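Local coordinates for abhydrolase domain-containing protein (Exiguobacterium antarcticum, PDB 5H3H) that probably hydrolyses carboxylic esters as an alpha/beta-hydrolase-fold esterase with perhydrolase character, and binds ethaneperoxoic acid in its pocket, at residues B[155-160]-B[179-184]; B[167-172]-B[251-256]. One frame throughout, in Å; residues are numbered along the deposited sequence.

Contact 1 (B[155-160]-B[179-184])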
loop_
_atom_site.group_PDB
_atom_site.type_symbol
_atom_site.label_atom_id
_atom_site.label_comp_id
_atom_site.label_asym_id
_atom_site.label_seq_id
_atom_site.Cartn_x
_atom_site.Cartn_y
_atom_site.Cartn_z
ATOM N N SER B 155 13.806 -18.157 -32.881
ATOM C CA SER B 155 15.162 -18.781 -32.568
ATOM C C SER B 155 15.669 -18.438 -31.159
ATOM O O SER B 155 16.183 -19.317 -30.434
ATOM C CB SER B 155 16.199 -18.425 -33.618
ATOM O OG SER B 155 15.811 -18.983 -34.862
ATOM N N MET B 156 15.450 -17.176 -30.783
ATOM C CA MET B 156 15.682 -16.643 -29.420
ATOM C C MET B 156 14.976 -17.527 -28.430
ATOM O O MET B 156 15.578 -17.985 -27.432
ATOM C CB MET B 156 15.190 -15.187 -29.302
ATOM C CG MET B 156 15.521 -14.549 -27.974
ATOM S SD MET B 156 14.420 -14.996 -26.634
ATOM C CE MET B 156 12.947 -14.055 -27.091
ATOM N N LEU B 157 13.686 -17.746 -28.686
ATOM C CA LEU B 157 12.852 -18.608 -27.823
ATOM C C LEU B 157 13.323 -20.047 -27.705
ATOM O O LEU B 157 13.260 -20.611 -26.652
ATOM C CB LEU B 157 11.371 -18.553 -28.295
ATOM C CG LEU B 157 10.663 -17.209 -28.094
ATOM C CD1 LEU B 157 9.307 -17.234 -28.749
ATOM C CD2 LEU B 157 10.480 -16.842 -26.614
ATOM N N LYS B 158 13.662 -20.688 -28.804
ATOM C CA LYS B 158 14.190 -22.068 -28.762
ATOM C C LYS B 158 15.443 -22.116 -27.841
ATOM O O LYS B 158 15.577 -22.990 -26.970
ATOM C CB LYS B 158 14.506 -22.542 -30.172
ATOM C CG LYS B 158 14.983 -23.988 -30.266
ATOM C CD LYS B 158 15.319 -24.275 -31.748
ATOM C CE LYS B 158 16.321 -25.410 -31.924
ATOM N NZ LYS B 158 15.735 -26.664 -31.412
ATOM N N GLY B 159 16.278 -21.104 -27.968
ATOM C CA GLY B 159 17.439 -20.957 -27.122
ATOM C C GLY B 159 17.100 -20.788 -25.680
ATOM O O GLY B 159 17.716 -21.390 -24.839
ATOM N N PHE B 160 16.091 -19.977 -25.382
ATOM C CA PHE B 160 15.626 -19.823 -24.001
ATOM C C PHE B 160 14.992 -21.122 -23.400
ATOM O O PHE B 160 15.264 -21.518 -22.246
ATOM C CB PHE B 160 14.686 -18.592 -23.988
ATOM C CG PHE B 160 14.259 -18.157 -22.599
ATOM C CD1 PHE B 160 15.189 -17.606 -21.712
ATOM C CD2 PHE B 160 12.931 -18.253 -22.202
ATOM C CE1 PHE B 160 14.782 -17.197 -20.444
ATOM C CE2 PHE B 160 12.514 -17.840 -20.919
ATOM C CZ PHE B 160 13.439 -17.309 -20.058
ATOM N N ASN B 179 5.230 -22.654 -28.416
ATOM C CA ASN B 179 4.161 -21.933 -29.079
ATOM C C ASN B 179 3.416 -20.947 -28.151
ATOM O O ASN B 179 2.942 -19.916 -28.659
ATOM C CB ASN B 179 3.179 -22.878 -29.744
ATOM C CG ASN B 179 3.738 -23.552 -30.977
ATOM O OD1 ASN B 179 4.774 -23.174 -31.533
ATOM N ND2 ASN B 179 3.042 -24.542 -31.435
ATOM N N LEU B 180 3.382 -21.216 -26.816
ATOM C CA LEU B 180 2.829 -20.268 -25.845
ATOM C C LEU B 180 3.615 -18.953 -25.887
ATOM O O LEU B 180 3.044 -17.890 -25.749
ATOM C CB LEU B 180 2.941 -20.770 -24.401
ATOM C CG LEU B 180 2.300 -22.063 -23.982
ATOM C CD1 LEU B 180 2.625 -22.254 -22.505
ATOM C CD2 LEU B 180 0.817 -22.010 -24.296
ATOM N N SER B 181 4.935 -19.039 -26.088
ATOM C CA SER B 181 5.735 -17.887 -26.210
ATOM C C SER B 181 5.713 -17.245 -27.577
ATOM O O SER B 181 5.793 -16.026 -27.653
ATOM C CB SER B 181 7.183 -18.159 -25.763
ATOM O OG SER B 181 7.252 -18.286 -24.311
ATOM N N VAL B 182 5.554 -18.014 -28.645
ATOM C CA VAL B 182 5.495 -17.405 -29.985
ATOM C C VAL B 182 4.239 -16.545 -30.171
ATOM O O VAL B 182 4.320 -15.518 -30.800
ATOM C CB VAL B 182 5.657 -18.374 -31.146
ATOM C CG1 VAL B 182 6.891 -19.271 -30.975
ATOM C CG2 VAL B 182 4.431 -19.178 -31.336
ATOM N N ASP B 183 3.165 -16.897 -29.469
ATOM C CA ASP B 183 1.947 -16.102 -29.364
ATOM C C ASP B 183 2.123 -14.704 -28.796
ATOM O O ASP B 183 1.344 -13.802 -29.106
ATOM C CB ASP B 183 0.920 -16.859 -28.475
ATOM C CG ASP B 183 -0.346 -16.057 -28.230
ATOM O OD1 ASP B 183 -1.266 -16.072 -29.080
ATOM O OD2 ASP B 183 -0.414 -15.360 -27.203
ATOM N N ALA B 184 3.109 -14.513 -27.971
ATOM C CA ALA B 184 3.362 -13.257 -27.364
ATOM C C ALA B 184 3.613 -12.175 -28.446
ATOM O O ALA B 184 4.159 -12.443 -29.537
ATOM C CB ALA B 184 4.533 -13.382 -26.431
#
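Leu157 lays the forked end of its side chain over Ser181 and the start of Val182, one turn of helix 153-164 meeting the C-terminal part of helix 171-182. Both methyls reach Ser181 CB, Leu157 CD2 at 3.7 Å and Leu157 CD1 at 3.8 Å, and the fork therefore straddles that methylene. Leu157 CD1 also lies 3.8 Å from the backbone N of Val182 and 3.9 Å from Val182 CG1. With CG turned beside the backbone N (chi1 -68°) and the chain then extended (chi2 173°), the branch is carried outward across the gap between the two segments, whose nearest CA atoms, those of Leu157 and Ser181, are 7.3 Å apart. Ser181 offers carbon to the leucine, while its OG makes a weak hydrogen bond to Pro31 O, and Leu157 also packs on Pro31. A further tie between the same parts of the fold is the hydrogen bond from Arg153 NH2 to Val182 O. The side chain of Ser181 lies about 7 Å from the bound ethaneperoxoic acid. No hydrogen bond joins the two segments, and only 118 Å² is buried, which implies a small apolar seam held by van der Waals contact.

Contact 2 (B[167-172]-B[251-256])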
loop_
_atom_site.group_PDB
_atom_site.type_symbol
_atom_site.label_atom_id
_atom_site.label_comp_id
_atom_site.label_asym_id
_atom_site.label_seq_id
_atom_site.Cartn_x
_atom_site.Cartn_y
_atom_site.Cartn_z
ATOM N N LYS B 167 15.268 -31.143 -17.340
ATOM C CA LYS B 167 15.075 -32.417 -18.032
ATOM C C LYS B 167 14.664 -32.204 -19.478
ATOM O O LYS B 167 14.082 -31.153 -19.839
ATOM C CB LYS B 167 14.059 -33.269 -17.273
ATOM C CG LYS B 167 14.712 -33.982 -16.114
ATOM C CD LYS B 167 13.717 -34.783 -15.335
ATOM C CE LYS B 167 13.134 -33.972 -14.194
ATOM N NZ LYS B 167 12.117 -34.773 -13.451
ATOM N N GLU B 168 15.008 -33.179 -20.323
ATOM C CA GLU B 168 14.513 -33.184 -21.681
ATOM C C GLU B 168 13.078 -33.721 -21.680
ATOM O O GLU B 168 12.856 -34.864 -21.447
ATOM C CB GLU B 168 15.397 -34.000 -22.612
ATOM C CG GLU B 168 16.502 -33.173 -23.279
ATOM C CD GLU B 168 17.322 -34.008 -24.264
ATOM O OE1 GLU B 168 18.589 -33.951 -24.229
ATOM O OE2 GLU B 168 16.682 -34.747 -25.051
ATOM N N HIS B 169 12.087 -32.877 -21.977
ATOM C CA HIS B 169 10.665 -33.310 -22.025
ATOM C C HIS B 169 10.306 -33.737 -23.450
ATOM O O HIS B 169 11.050 -33.432 -24.410
ATOM C CB HIS B 169 9.741 -32.177 -21.516
ATOM C CG HIS B 169 10.011 -31.790 -20.090
ATOM N ND1 HIS B 169 9.613 -32.557 -19.023
ATOM C CD2 HIS B 169 10.690 -30.740 -19.563
ATOM C CE1 HIS B 169 10.042 -32.008 -17.899
ATOM N NE2 HIS B 169 10.692 -30.903 -18.200
ATOM N N PRO B 170 9.185 -34.474 -23.597
ATOM C CA PRO B 170 8.779 -34.977 -24.896
ATOM C C PRO B 170 8.664 -33.827 -25.908
ATOM O O PRO B 170 8.268 -32.700 -25.553
ATOM C CB PRO B 170 7.446 -35.644 -24.615
ATOM C CG PRO B 170 7.483 -36.002 -23.172
ATOM C CD PRO B 170 8.450 -35.102 -22.495
ATOM N N GLU B 171 9.048 -34.100 -27.134
ATOM C CA GLU B 171 9.021 -33.128 -28.227
ATOM C C GLU B 171 7.635 -32.389 -28.316
ATOM O O GLU B 171 7.612 -31.182 -28.464
ATOM C CB GLU B 171 9.425 -33.868 -29.511
ATOM C CG GLU B 171 9.025 -33.310 -30.865
ATOM C CD GLU B 171 8.521 -34.422 -31.816
ATOM O OE1 GLU B 171 7.289 -34.749 -31.795
ATOM O OE2 GLU B 171 9.373 -34.983 -32.570
ATOM N N PRO B 172 6.520 -33.127 -28.255
ATOM C CA PRO B 172 5.234 -32.409 -28.296
ATOM C C PRO B 172 4.972 -31.493 -27.130
ATOM O O PRO B 172 4.303 -30.505 -27.349
ATOM C CB PRO B 172 4.172 -33.519 -28.357
ATOM C CG PRO B 172 4.882 -34.827 -28.413
ATOM C CD PRO B 172 6.351 -34.590 -28.253
ATOM N N PHE B 251 7.310 -26.438 -12.980
ATOM C CA PHE B 251 5.919 -26.839 -13.212
ATOM C C PHE B 251 5.800 -28.027 -14.176
ATOM O O PHE B 251 4.752 -28.678 -14.200
ATOM C CB PHE B 251 5.105 -25.636 -13.634
ATOM C CG PHE B 251 5.593 -24.995 -14.884
ATOM C CD1 PHE B 251 5.171 -25.453 -16.119
ATOM C CD2 PHE B 251 6.438 -23.898 -14.818
ATOM C CE1 PHE B 251 5.632 -24.871 -17.317
ATOM C CE2 PHE B 251 6.905 -23.324 -15.992
ATOM C CZ PHE B 251 6.471 -23.783 -17.228
ATOM N N LEU B 252 6.865 -28.327 -14.939
ATOM C CA LEU B 252 7.030 -29.568 -15.666
ATOM C C LEU B 252 8.181 -30.479 -15.190
ATOM O O LEU B 252 8.057 -31.698 -15.271
ATOM C CB LEU B 252 7.284 -29.253 -17.134
ATOM C CG LEU B 252 6.285 -28.434 -17.928
ATOM C CD1 LEU B 252 6.795 -28.364 -19.361
ATOM C CD2 LEU B 252 4.889 -29.028 -17.872
ATOM N N ASP B 253 9.319 -29.918 -14.768
ATOM C CA ASP B 253 10.440 -30.736 -14.283
ATOM C C ASP B 253 10.003 -31.630 -13.079
ATOM O O ASP B 253 10.393 -32.804 -13.033
ATOM C CB ASP B 253 11.667 -29.875 -13.859
ATOM C CG ASP B 253 12.539 -29.394 -15.025
ATOM O OD1 ASP B 253 12.554 -29.979 -16.118
ATOM O OD2 ASP B 253 13.298 -28.433 -14.815
ATOM N N GLU B 254 9.200 -31.076 -12.154
ATOM C CA GLU B 254 8.648 -31.778 -10.971
ATOM C C GLU B 254 7.177 -31.451 -10.850
ATOM O O GLU B 254 6.690 -30.985 -9.839
ATOM C CB GLU B 254 9.398 -31.429 -9.649
ATOM C CG GLU B 254 10.807 -32.076 -9.520
ATOM C CD GLU B 254 11.623 -31.685 -8.250
ATOM O OE1 GLU B 254 12.537 -30.786 -8.336
ATOM O OE2 GLU B 254 11.352 -32.251 -7.162
ATOM N N ARG B 255 6.477 -31.733 -11.932
ATOM C CA ARG B 255 5.090 -31.426 -12.045
ATOM C C ARG B 255 4.264 -31.770 -10.814
ATOM O O ARG B 255 3.561 -30.918 -10.274
ATOM C CB ARG B 255 4.478 -32.107 -13.265
ATOM C CG ARG B 255 3.110 -31.477 -13.562
ATOM C CD ARG B 255 1.967 -32.363 -13.995
ATOM N NE ARG B 255 1.852 -33.621 -13.255
ATOM C CZ ARG B 255 2.408 -34.741 -13.670
ATOM N NH1 ARG B 255 3.141 -34.738 -14.778
ATOM N NH2 ARG B 255 2.289 -35.846 -12.949
ATOM N N GLU B 256 4.301 -33.039 -10.424
ATOM C CA GLU B 256 3.520 -33.525 -9.298
ATOM C C GLU B 256 3.849 -32.850 -7.977
ATOM O O GLU B 256 2.921 -32.393 -7.239
ATOM C CB GLU B 256 3.681 -35.041 -9.186
ATOM C CG GLU B 256 2.511 -35.723 -8.503
ATOM C CD GLU B 256 1.392 -36.068 -9.470
ATOM O OE1 GLU B 256 1.230 -35.361 -10.495
ATOM O OE2 GLU B 256 0.653 -37.047 -9.210
#
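Asp253 OD1 accepts two hydrogen bonds from 167-172: His169 NE2 donates at 2.9 Å, and the backbone N of Lys167 at 3.2 Å. The two donors arrive from opposite faces of the carboxylate plane. The histidine comes on the anti side, 29° out of that plane, with its ring and the carboxylate turned 23° from each other; the Lys167 backbone N stands further from the plane, 44° out, on the other face. Asp253 OD2 is engaged as well, by Gly247 N and Ala166 N, and the buried carboxylate is thus held at both oxygens. A third bond across the contact runs from Lys167 NZ to the carbonyl O of Asp253, 2.7 Å long and in the carbonyl plane; a bend at chi3 swings the ammonium onto that oxygen and clear of the carboxylate, Lys167 NZ staying 5.5 Å from Asp253 OD1. Replacing Asp253 by an alanine is likely to leave His169 NE2 and the Lys167 N without their common acceptor, and the Gly247 and Ala166 amides without theirs, with the imidazole less firmly fixed in rotation. Outside this polar centre, Leu252 CB packs over one face of the His169 ring, 4.2 Å from its centroid, as a CH-pi contact, and Phe165 meets the ring edge-to-face. The arrangement is a His-carboxylate hydrogen bond within an alpha/beta hydrolase, pinning the loop before helix 171-182 to the short helix 250-253, which follows His248 of the ligand pocket.

In the fold
From the N terminus the chain builds most of the sheet, through strand 114-120, before entering the helical region that holds the first halves of both contacts. Contact 1 begins in helix 153-164 and closes a short loop of 18 residues on the end of helix 171-182. Before that loop is complete, 167-172 opens contact 2, which closes across 78 residues, past strands 211-217 and 239-243, on 251-256. The two therefore cross. Both involve helix 171-182: contact 2 through the loop leading into it, contact 1 through its far end; the centres of the two contacts lie about 17 Å apart. One contact joins helix to helix; the other ties that helical region to the C-terminal part of the hydrolase fold.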